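Local coordinates for extracellular sialidase/neuraminidase, putative (Aspergillus fumigatus, PDB 2XZI), which hydrolyses glycosides of the sialic acid Kdn (deaminoneuraminic acid), probably releasing it as the terminal sugar outside the cell, at residues T48-A53 against K73-T78; D111-Y116 against R159-T164; L281-D286 against M341-D346. One frame throughout, in Å; residues are numbered along the deposited sequence.

Interaction 1. Residues T48-A53 against K73-T78; sequences TGRILA and KRTKTT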
loop_
_atom_site.group_PDB
_atom_site.type_symbol
_atom_site.label_atom_id
_atom_site.label_comp_id
_atom_site.label_asym_id
_atom_site.label_seq_id
_atom_site.Cartn_x
_atom_site.Cartn_y
_atom_site.Cartn_z
ATOM N N THR A 48 -12.240 -14.630 5.067
ATOM C CA THR A 48 -13.455 -15.143 4.431
ATOM C C THR A 48 -13.288 -15.246 2.922
ATOM O O THR A 48 -14.081 -15.932 2.272
ATOM C CB THR A 48 -14.699 -14.244 4.689
ATOM O OG1 THR A 48 -14.536 -12.981 4.019
ATOM C CG2 THR A 48 -14.953 -14.017 6.175
ATOM N N GLY A 49 -12.279 -14.560 2.370
ATOM C CA GLY A 49 -12.167 -14.411 0.914
ATOM C C GLY A 49 -12.582 -13.050 0.365
ATOM O O GLY A 49 -12.316 -12.717 -0.792
ATOM N N ARG A 50 -13.247 -12.242 1.188
ATOM C CA ARG A 50 -13.601 -10.880 0.788
ATOM C C ARG A 50 -12.329 -10.070 0.590
ATOM O O ARG A 50 -11.348 -10.249 1.339
ATOM C CB ARG A 50 -14.448 -10.224 1.861
ATOM C CG ARG A 50 -15.239 -9.029 1.337
ATOM C CD ARG A 50 -16.096 -8.394 2.416
ATOM N NE ARG A 50 -17.124 -9.290 2.972
ATOM C CZ ARG A 50 -18.345 -9.461 2.476
ATOM N NH1 ARG A 50 -18.740 -8.834 1.357
ATOM N NH2 ARG A 50 -19.181 -10.289 3.101
ATOM N N ILE A 51 -12.358 -9.168 -0.386
ATOM C CA ILE A 51 -11.224 -8.278 -0.648
ATOM C C ILE A 51 -11.595 -6.875 -0.197
ATOM O O ILE A 51 -12.688 -6.390 -0.513
ATOM C CB ILE A 51 -10.772 -8.322 -2.130
ATOM C CG1 ILE A 51 -10.432 -9.780 -2.512
ATOM C CG2 ILE A 51 -9.564 -7.428 -2.339
ATOM C CD1 ILE A 51 -10.174 -10.029 -3.984
ATOM N N LEU A 52 -10.688 -6.242 0.557
ATOM C CA LEU A 52 -10.829 -4.859 1.018
ATOM C C LEU A 52 -9.758 -4.006 0.363
ATOM O O LEU A 52 -8.570 -4.288 0.511
ATOM C CB LEU A 52 -10.670 -4.780 2.532
ATOM C CG LEU A 52 -11.515 -5.721 3.381
ATOM C CD1 LEU A 52 -11.242 -5.512 4.877
ATOM C CD2 LEU A 52 -12.996 -5.535 3.091
ATOM N N ALA A 53 -10.192 -2.988 -0.385
ATOM C CA ALA A 53 -9.292 -2.044 -1.048
ATOM C C ALA A 53 -9.433 -0.659 -0.429
ATOM O O ALA A 53 -10.546 -0.116 -0.359
ATOM C CB ALA A 53 -9.615 -2.005 -2.538
ATOM N N LYS A 73 -13.303 0.251 -0.672
ATOM C CA LYS A 73 -14.342 -0.577 -1.272
ATOM C C LYS A 73 -14.123 -2.008 -0.860
ATOM O O LYS A 73 -12.994 -2.445 -0.671
ATOM C CB LYS A 73 -14.287 -0.495 -2.793
ATOM C CG LYS A 73 -14.696 0.839 -3.383
ATOM C CD LYS A 73 -14.661 0.789 -4.893
ATOM C CE LYS A 73 -15.228 2.073 -5.440
ATOM N NZ LYS A 73 -15.457 2.015 -6.891
ATOM N N ARG A 74 -15.208 -2.758 -0.730
ATOM C CA ARG A 74 -15.127 -4.194 -0.516
ATOM C C ARG A 74 -15.720 -4.906 -1.713
ATOM O O ARG A 74 -16.575 -4.356 -2.405
ATOM C CB ARG A 74 -15.968 -4.611 0.697
ATOM C CG ARG A 74 -15.844 -3.724 1.931
ATOM C CD ARG A 74 -16.538 -4.417 3.103
ATOM N NE ARG A 74 -17.952 -4.703 2.823
ATOM C CZ ARG A 74 -18.686 -5.596 3.485
ATOM N NH1 ARG A 74 -18.163 -6.335 4.449
ATOM N NH2 ARG A 74 -19.963 -5.780 3.157
ATOM N N THR A 75 -15.316 -6.145 -1.930
ATOM C CA THR A 75 -16.088 -7.023 -2.782
ATOM C C THR A 75 -17.445 -7.309 -2.142
ATOM O O THR A 75 -17.566 -7.403 -0.908
ATOM C CB THR A 75 -15.325 -8.321 -3.140
ATOM O OG1 THR A 75 -14.958 -9.038 -1.947
ATOM C CG2 THR A 75 -14.077 -7.960 -3.933
ATOM N N LYS A 76 -18.463 -7.402 -3.003
ATOM C CA LYS A 76 -19.848 -7.595 -2.565
ATOM C C LYS A 76 -20.044 -8.897 -1.809
ATOM O O LYS A 76 -20.819 -8.950 -0.840
ATOM C CB LYS A 76 -20.791 -7.564 -3.766
ATOM C CG LYS A 76 -20.999 -6.195 -4.374
ATOM C CD LYS A 76 -21.911 -6.315 -5.589
ATOM C CE LYS A 76 -22.187 -4.958 -6.181
ATOM N NZ LYS A 76 -23.015 -5.105 -7.416
ATOM N N THR A 77 -19.331 -9.935 -2.220
ATOM C CA THR A 77 -19.421 -11.217 -1.559
ATOM C C THR A 77 -18.031 -11.666 -1.191
ATOM O O THR A 77 -17.028 -11.049 -1.611
ATOM C CB THR A 77 -20.077 -12.293 -2.439
ATOM O OG1 THR A 77 -19.128 -12.736 -3.403
ATOM C CG2 THR A 77 -21.364 -11.766 -3.142
ATOM N N THR A 78 -17.959 -12.717 -0.385
ATOM C CA THR A 78 -16.678 -13.301 0.010
ATOM C C THR A 78 -16.085 -14.210 -1.078
ATOM O O THR A 78 -14.941 -14.655 -0.963
ATOM C CB THR A 78 -16.829 -14.116 1.315
ATOM O OG1 THR A 78 -17.723 -15.209 1.067
ATOM C CG2 THR A 78 -17.387 -13.254 2.451
HETATM O O HOH W 1 -16.067 -17.412 0.131
HETATM O O HOH W 2 -14.174 -11.994 -2.841
#
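Arg50 reaches from just before strand 51-58 across the neighbouring segment 73-78. CB passes Thr75 OG1 loosely. CG, held anti to the backbone N (chi1 -160°), comes within 3.3 Å of Thr75 OG1. CD lies against Arg74 NH1. The chain then bends, and the guanidinium of Arg50 lies flat on that of Arg74, with centres 4.0 Å apart and planes nearly parallel. The like charges are probably eased by acids beyond the pair: Asp161 OD2 binds Arg50 NE, and Glu89 forms a salt bridge with Arg74. At the guanidinium edge, Arg50 NH1 meets two carbonyls at once. It donates to Thr75 O (2.9 Å), and more weakly to Lys76 O. NH2 ends 3.5 Å from Thr78 CG2, a methyl that also covers the face turned from Arg74.

Thr75 OG1 works in two directions. It accepts from Ile51 N in an almost straight bond (3.0 Å, 174°) and donates to Thr77 O. This hydroxyl takes over where the backbone pairing stops. Before it, Thr75 N donates to Ile51 O, and Ala53 and Lys73 exchange two backbone bonds. Leu52 and Arg74 form the non-hydrogen-bonded pair between, with Leu52 CD2 against Arg74 CG at 3.6 Å. Thr48 OG1 accepts from Arg50 N, an ST turn, and touches Thr78 CG2; it is also hydrogen-bonded to Asp161. Two waters bridge the outer end, one from Thr48 O to Thr78 OG1, the other from Gly49 O to Thr77 O.

The whole is the open end of an antiparallel beta hairpin, two neighbouring strands of one blade in the six-bladed propeller of sialidases.

Interaction 2. Residues D111-Y116 against R159-T164; sequences DDNTIY and RDDGNT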
loop_
_atom_site.group_PDB
_atom_site.type_symbol
_atom_site.label_atom_id
_atom_site.label_comp_id
_atom_site.label_asym_id
_atom_site.label_seq_id
_atom_site.Cartn_x
_atom_site.Cartn_y
_atom_site.Cartn_z
ATOM N N ASP A 111 -5.591 -13.406 12.704
ATOM C CA ASP A 111 -6.045 -14.811 12.596
ATOM C C ASP A 111 -7.538 -14.994 12.859
ATOM O O ASP A 111 -8.159 -15.951 12.365
ATOM C CB ASP A 111 -5.303 -15.721 13.590
ATOM C CG ASP A 111 -3.799 -15.712 13.415
ATOM O OD1 ASP A 111 -3.294 -15.209 12.386
ATOM O OD2 ASP A 111 -3.119 -16.229 14.324
ATOM N N ASP A 112 -8.095 -14.104 13.675
ATOM C CA ASP A 112 -9.512 -14.141 14.049
ATOM C C ASP A 112 -10.386 -13.413 13.037
ATOM O O ASP A 112 -11.593 -13.292 13.228
ATOM C CB ASP A 112 -9.704 -13.503 15.429
ATOM C CG ASP A 112 -9.362 -12.017 15.444
ATOM O OD1 ASP A 112 -8.439 -11.594 14.695
ATOM O OD2 ASP A 112 -10.023 -11.254 16.174
ATOM N N ASN A 113 -9.745 -12.927 11.972
ATOM C CA ASN A 113 -10.346 -12.018 10.983
ATOM C C ASN A 113 -10.604 -10.587 11.432
ATOM O O ASN A 113 -11.285 -9.845 10.730
ATOM C CB ASN A 113 -11.569 -12.609 10.256
ATOM C CG ASN A 113 -11.736 -12.026 8.882
ATOM O OD1 ASN A 113 -10.750 -11.797 8.172
ATOM N ND2 ASN A 113 -12.985 -11.751 8.494
ATOM N N THR A 114 -10.053 -10.167 12.577
ATOM C CA THR A 114 -9.999 -8.725 12.831
ATOM C C THR A 114 -9.098 -8.105 11.752
ATOM O O THR A 114 -7.979 -8.584 11.515
ATOM C CB THR A 114 -9.433 -8.385 14.206
ATOM O OG1 THR A 114 -10.366 -8.819 15.207
ATOM C CG2 THR A 114 -9.205 -6.883 14.362
ATOM N N ILE A 115 -9.599 -7.075 11.091
ATOM C CA ILE A 115 -8.740 -6.341 10.173
ATOM C C ILE A 115 -8.269 -5.058 10.848
ATOM O O ILE A 115 -9.059 -4.166 11.141
ATOM C CB ILE A 115 -9.402 -6.021 8.817
ATOM C CG1 ILE A 115 -9.978 -7.290 8.164
ATOM C CG2 ILE A 115 -8.363 -5.356 7.902
ATOM C CD1 ILE A 115 -11.491 -7.461 8.402
ATOM N N TYR A 116 -6.970 -4.989 11.110
ATOM C CA TYR A 116 -6.359 -3.814 11.645
ATOM C C TYR A 116 -5.970 -2.885 10.510
ATOM O O TYR A 116 -5.482 -3.331 9.478
ATOM C CB TYR A 116 -5.110 -4.198 12.418
ATOM C CG TYR A 116 -5.302 -4.799 13.792
ATOM C CD1 TYR A 116 -5.838 -4.038 14.835
ATOM C CD2 TYR A 116 -4.867 -6.091 14.058
ATOM C CE1 TYR A 116 -5.963 -4.582 16.117
ATOM C CE2 TYR A 116 -4.989 -6.635 15.325
ATOM C CZ TYR A 116 -5.537 -5.866 16.334
ATOM O OH TYR A 116 -5.632 -6.382 17.617
ATOM N N ARG A 159 -14.393 -5.679 12.878
ATOM C CA ARG A 159 -14.695 -7.025 13.373
ATOM C C ARG A 159 -15.738 -7.727 12.506
ATOM O O ARG A 159 -16.147 -8.850 12.820
ATOM C CB ARG A 159 -15.244 -6.967 14.802
ATOM C CG ARG A 159 -14.524 -6.052 15.763
ATOM C CD ARG A 159 -13.109 -6.523 16.072
ATOM N NE ARG A 159 -12.515 -5.707 17.132
ATOM C CZ ARG A 159 -11.426 -6.053 17.820
ATOM N NH1 ARG A 159 -10.764 -7.175 17.526
ATOM N NH2 ARG A 159 -10.975 -5.242 18.777
ATOM N N ASP A 160 -16.170 -7.062 11.440
ATOM C CA ASP A 160 -17.266 -7.558 10.596
ATOM C C ASP A 160 -16.889 -7.561 9.114
ATOM O O ASP A 160 -17.667 -7.142 8.244
ATOM C CB ASP A 160 -18.551 -6.764 10.862
ATOM C CG ASP A 160 -18.395 -5.270 10.619
ATOM O OD1 ASP A 160 -17.331 -4.825 10.123
ATOM O OD2 ASP A 160 -19.352 -4.512 10.933
ATOM N N ASP A 161 -15.661 -8.030 8.856
ATOM C CA ASP A 161 -15.168 -8.272 7.498
ATOM C C ASP A 161 -15.130 -6.958 6.686
ATOM O O ASP A 161 -15.387 -6.944 5.460
ATOM C CB ASP A 161 -16.035 -9.367 6.834
ATOM C CG ASP A 161 -15.255 -10.258 5.880
ATOM O OD1 ASP A 161 -14.011 -10.355 5.989
ATOM O OD2 ASP A 161 -15.901 -10.908 5.014
ATOM N N GLY A 162 -14.789 -5.858 7.361
ATOM C CA GLY A 162 -14.650 -4.558 6.706
ATOM C C GLY A 162 -15.920 -3.747 6.572
ATOM O O GLY A 162 -15.901 -2.637 6.031
ATOM N N ASN A 163 -17.044 -4.286 7.048
ATOM C CA ASN A 163 -18.306 -3.549 6.903
ATOM C C ASN A 163 -18.334 -2.230 7.695
ATOM O O ASN A 163 -18.816 -1.196 7.209
ATOM C CB ASN A 163 -19.498 -4.433 7.275
ATOM C CG ASN A 163 -20.812 -3.851 6.811
ATOM O OD1 ASN A 163 -20.917 -3.356 5.694
ATOM N ND2 ASN A 163 -21.828 -3.910 7.673
ATOM N N THR A 164 -17.797 -2.269 8.911
ATOM C CA THR A 164 -17.687 -1.074 9.726
ATOM C C THR A 164 -16.338 -1.038 10.430
ATOM O O THR A 164 -15.678 -2.071 10.612
ATOM C CB THR A 164 -18.795 -0.983 10.795
ATOM O OG1 THR A 164 -18.639 -2.059 11.716
ATOM C CG2 THR A 164 -20.205 -1.035 10.173
HETATM O O HOH W 3 -13.964 -9.487 10.678
#
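Thr114 OG1 is gripped from two sides: it accepts from Arg159 NH1 (2.9 Å) and donates to Asp112 OD2 at 2.6 Å. Arg159 belongs to an Asp box, the Ser-X-Asp-X-Gly-X-Thr-Trp loop that recurs between propeller strands in sialidases. The Arg159 bond is bent, 140° at the hydrogen, and OG1 lies somewhat off the guanidinium plane. A bend at chi2 (-67°) brings the end of Arg159 to Thr114 although its CB points away. NH1 also donates to Gly214 O. Asp112 OD2 is 4.4 Å from NH1, too far for a salt bridge. Its OD1 accepts from Thr114 N, closing an Asx turn.

The second link is Asn113 ND2 to Asp161 OD1, 3.0 Å and nearly straight. Asp161 OD1 lies in the Asn113 amide plane, but the donor comes from above the carboxylate plane. The amide is held at its other end too, since Asn113 OD1 accepts from Thr47 N. Asp161 OD1 has a further partner in Thr46 OG1. Between the two links, a water joins Asn113 O to Asp161 N.

Within the box, Asp160 OD1 and OD2 take the backbone N and the hydroxyl of Thr164, tying the type I' turn 160-163 into a compact loop. Against this turn rests Ile115, whose CD1 ends 3.8 Å from Gly162 N.

Interaction 3. Residues L281-D286 against M341-D346; sequences LRYNSD and MTKTGD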
loop_
_atom_site.group_PDB
_atom_site.type_symbol
_atom_site.label_atom_id
_atom_site.label_comp_id
_atom_site.label_asym_id
_atom_site.label_seq_id
_atom_site.Cartn_x
_atom_site.Cartn_y
_atom_site.Cartn_z
ATOM N N LEU A 281 4.980 -9.414 -1.393
ATOM C CA LEU A 281 3.953 -10.379 -1.010
ATOM C C LEU A 281 4.538 -11.779 -0.886
ATOM O O LEU A 281 5.201 -12.252 -1.800
ATOM C CB LEU A 281 2.829 -10.389 -2.051
ATOM C CG LEU A 281 1.667 -11.346 -1.790
ATOM C CD1 LEU A 281 0.857 -10.851 -0.582
ATOM C CD2 LEU A 281 0.745 -11.461 -3.001
ATOM N N ARG A 282 4.283 -12.430 0.244
ATOM C CA ARG A 282 4.582 -13.848 0.382
ATOM C C ARG A 282 3.478 -14.628 -0.324
ATOM O O ARG A 282 2.295 -14.550 0.047
ATOM C CB ARG A 282 4.620 -14.196 1.863
ATOM C CG ARG A 282 4.855 -15.661 2.190
ATOM C CD ARG A 282 4.898 -15.786 3.704
ATOM N NE ARG A 282 5.030 -17.165 4.169
ATOM C CZ ARG A 282 6.160 -17.715 4.609
ATOM N NH1 ARG A 282 7.300 -17.018 4.647
ATOM N NH2 ARG A 282 6.143 -18.980 5.010
ATOM N N TYR A 283 3.852 -15.373 -1.346
ATOM C CA TYR A 283 2.855 -16.097 -2.125
ATOM C C TYR A 283 2.572 -17.514 -1.605
ATOM O O TYR A 283 1.404 -17.908 -1.477
ATOM C CB TYR A 283 3.223 -16.117 -3.617
ATOM C CG TYR A 283 2.065 -16.580 -4.460
ATOM C CD1 TYR A 283 1.088 -15.677 -4.888
ATOM C CD2 TYR A 283 1.911 -17.931 -4.781
ATOM C CE1 TYR A 283 0.000 -16.111 -5.645
ATOM C CE2 TYR A 283 0.823 -18.373 -5.527
ATOM C CZ TYR A 283 -0.119 -17.454 -5.961
ATOM O OH TYR A 283 -1.190 -17.886 -6.704
ATOM N N ASN A 284 3.629 -18.283 -1.357
ATOM C CA ASN A 284 3.500 -19.697 -0.962
ATOM C C ASN A 284 4.819 -20.207 -0.410
ATOM O O ASN A 284 5.873 -19.649 -0.708
ATOM C CB ASN A 284 3.094 -20.559 -2.157
ATOM C CG ASN A 284 4.207 -20.707 -3.167
ATOM O OD1 ASN A 284 4.571 -19.758 -3.849
ATOM N ND2 ASN A 284 4.752 -21.910 -3.277
ATOM N N SER A 285 4.746 -21.297 0.360
ATOM C CA SER A 285 5.895 -21.811 1.102
ATOM C C SER A 285 6.397 -23.194 0.647
ATOM O O SER A 285 7.568 -23.532 0.842
ATOM C CB SER A 285 5.587 -21.830 2.609
ATOM O OG SER A 285 4.349 -22.465 2.870
ATOM N N ASP A 286 5.517 -23.991 0.054
ATOM C CA ASP A 286 5.908 -25.313 -0.434
ATOM C C ASP A 286 6.589 -25.143 -1.794
ATOM O O ASP A 286 6.412 -24.112 -2.442
ATOM C CB ASP A 286 4.679 -26.219 -0.538
ATOM C CG ASP A 286 5.033 -27.694 -0.615
ATOM O OD1 ASP A 286 6.118 -28.095 -0.136
ATOM O OD2 ASP A 286 4.205 -28.469 -1.147
ATOM N N MET A 341 -0.364 -5.377 -3.192
ATOM C CA MET A 341 -0.758 -6.710 -3.642
ATOM C C MET A 341 -1.316 -7.591 -2.537
ATOM O O MET A 341 -0.887 -7.521 -1.378
ATOM C CB MET A 341 0.438 -7.467 -4.253
ATOM C CG MET A 341 1.032 -6.827 -5.493
ATOM S SD MET A 341 2.395 -7.820 -6.123
ATOM C CE MET A 341 3.667 -7.533 -4.872
ATOM N N THR A 342 -2.235 -8.455 -2.940
ATOM C CA THR A 342 -2.761 -9.527 -2.094
ATOM C C THR A 342 -2.907 -10.809 -2.921
ATOM O O THR A 342 -2.948 -10.775 -4.152
ATOM C CB THR A 342 -4.108 -9.145 -1.447
ATOM O OG1 THR A 342 -4.451 -10.126 -0.455
ATOM C CG2 THR A 342 -5.204 -9.090 -2.492
ATOM N N LYS A 343 -2.966 -11.949 -2.239
ATOM C CA LYS A 343 -3.448 -13.154 -2.882
ATOM C C LYS A 343 -4.961 -13.154 -2.837
ATOM O O LYS A 343 -5.542 -12.769 -1.824
ATOM C CB LYS A 343 -2.934 -14.387 -2.150
ATOM C CG LYS A 343 -1.442 -14.552 -2.199
ATOM C CD LYS A 343 -1.016 -15.895 -1.643
ATOM C CE LYS A 343 -1.063 -15.912 -0.129
ATOM N NZ LYS A 343 -0.374 -17.113 0.408
ATOM N N THR A 344 -5.595 -13.580 -3.922
ATOM C CA THR A 344 -7.052 -13.719 -3.952
ATOM C C THR A 344 -7.425 -15.146 -3.593
ATOM O O THR A 344 -6.573 -16.046 -3.581
ATOM C CB THR A 344 -7.632 -13.434 -5.352
ATOM O OG1 THR A 344 -7.195 -14.450 -6.268
ATOM C CG2 THR A 344 -7.204 -12.057 -5.862
ATOM N N GLY A 345 -8.705 -15.351 -3.307
ATOM C CA GLY A 345 -9.235 -16.680 -3.011
ATOM C C GLY A 345 -9.221 -17.666 -4.161
ATOM O O GLY A 345 -9.357 -18.879 -3.950
ATOM N N ASP A 346 -9.033 -17.171 -5.381
ATOM C CA ASP A 346 -9.026 -18.016 -6.571
ATOM C C ASP A 346 -7.648 -18.090 -7.220
ATOM O O ASP A 346 -7.541 -18.167 -8.452
ATOM C CB ASP A 346 -10.116 -17.604 -7.581
ATOM C CG ASP A 346 -9.886 -16.220 -8.201
ATOM O OD1 ASP A 346 -9.298 -15.333 -7.558
ATOM O OD2 ASP A 346 -10.325 -16.021 -9.345
#
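The Tyr283 ring carries the Lys343 side chain on one face, while Asn284 CG lies at its edge in plane. Lys343 CD sits 4.2 Å from the ring centroid and 24° off the normal, a CH-pi contact displaced toward the rim near CD1. The two residues stand on neighbouring blades of the six-bladed sialidase propeller. Strands 281-284 and 341-343 belong to different sheets and run nearly parallel, their axes 7.5 Å apart at closest. Side chains carry the contact, some of them landing on the opposite backbone.

Lys343 goes on past the ring. A bend at chi3 (-77°) turns its end to the backbone, where NZ donates to Tyr283 O at 2.7 Å. The amine approaches from well above the carbonyl plane, not along a lone pair. NZ is also 5.8 Å from the ring centroid, at most a weak cation-pi attraction. CE lies 3.6 Å from Arg282 O, so two backbone oxygens, of Tyr283 and Arg282, lie near the lysine end. Tyr283 and Asn284 both face Arg290, a classic beta bulge at the end of the strand.

Farther back along the strands the contact is apolar. Leu281 points toward the other blade. Its CD2 lies 3.7 Å from Thr342 C and also touches Lys343 CG. Met341 points back toward Leu281; its chain bends at chi3 and CE reaches Leu281 CB at 4.1 Å. Leu281 CD1 ends 3.8 Å from Met341 O.

Overall arrangement
Interactions 1 and 2 lie next to each other, centres about 11 Å apart, and share Asp161. From the Asp box of interaction 2, its OD2 makes a salt bridge to Arg50 NE (2.9 Å) and a probable hydrogen bond to Thr48 OG1 (2.7 Å), which join the two blades. Interaction 3 meets interaction 1 lightly, through Ile51 CD1 and Thr344 CG2 at 4.1 Å. It stays clear of interaction 2, nearest atoms about 10 Å apart. Arg58 and Tyr338 of the Kdn pocket lie on strands 51-58 and 334-343, outside the segments in contact. In sialidases the Asp boxes generally sit on the propeller face opposite the active site, probably here too.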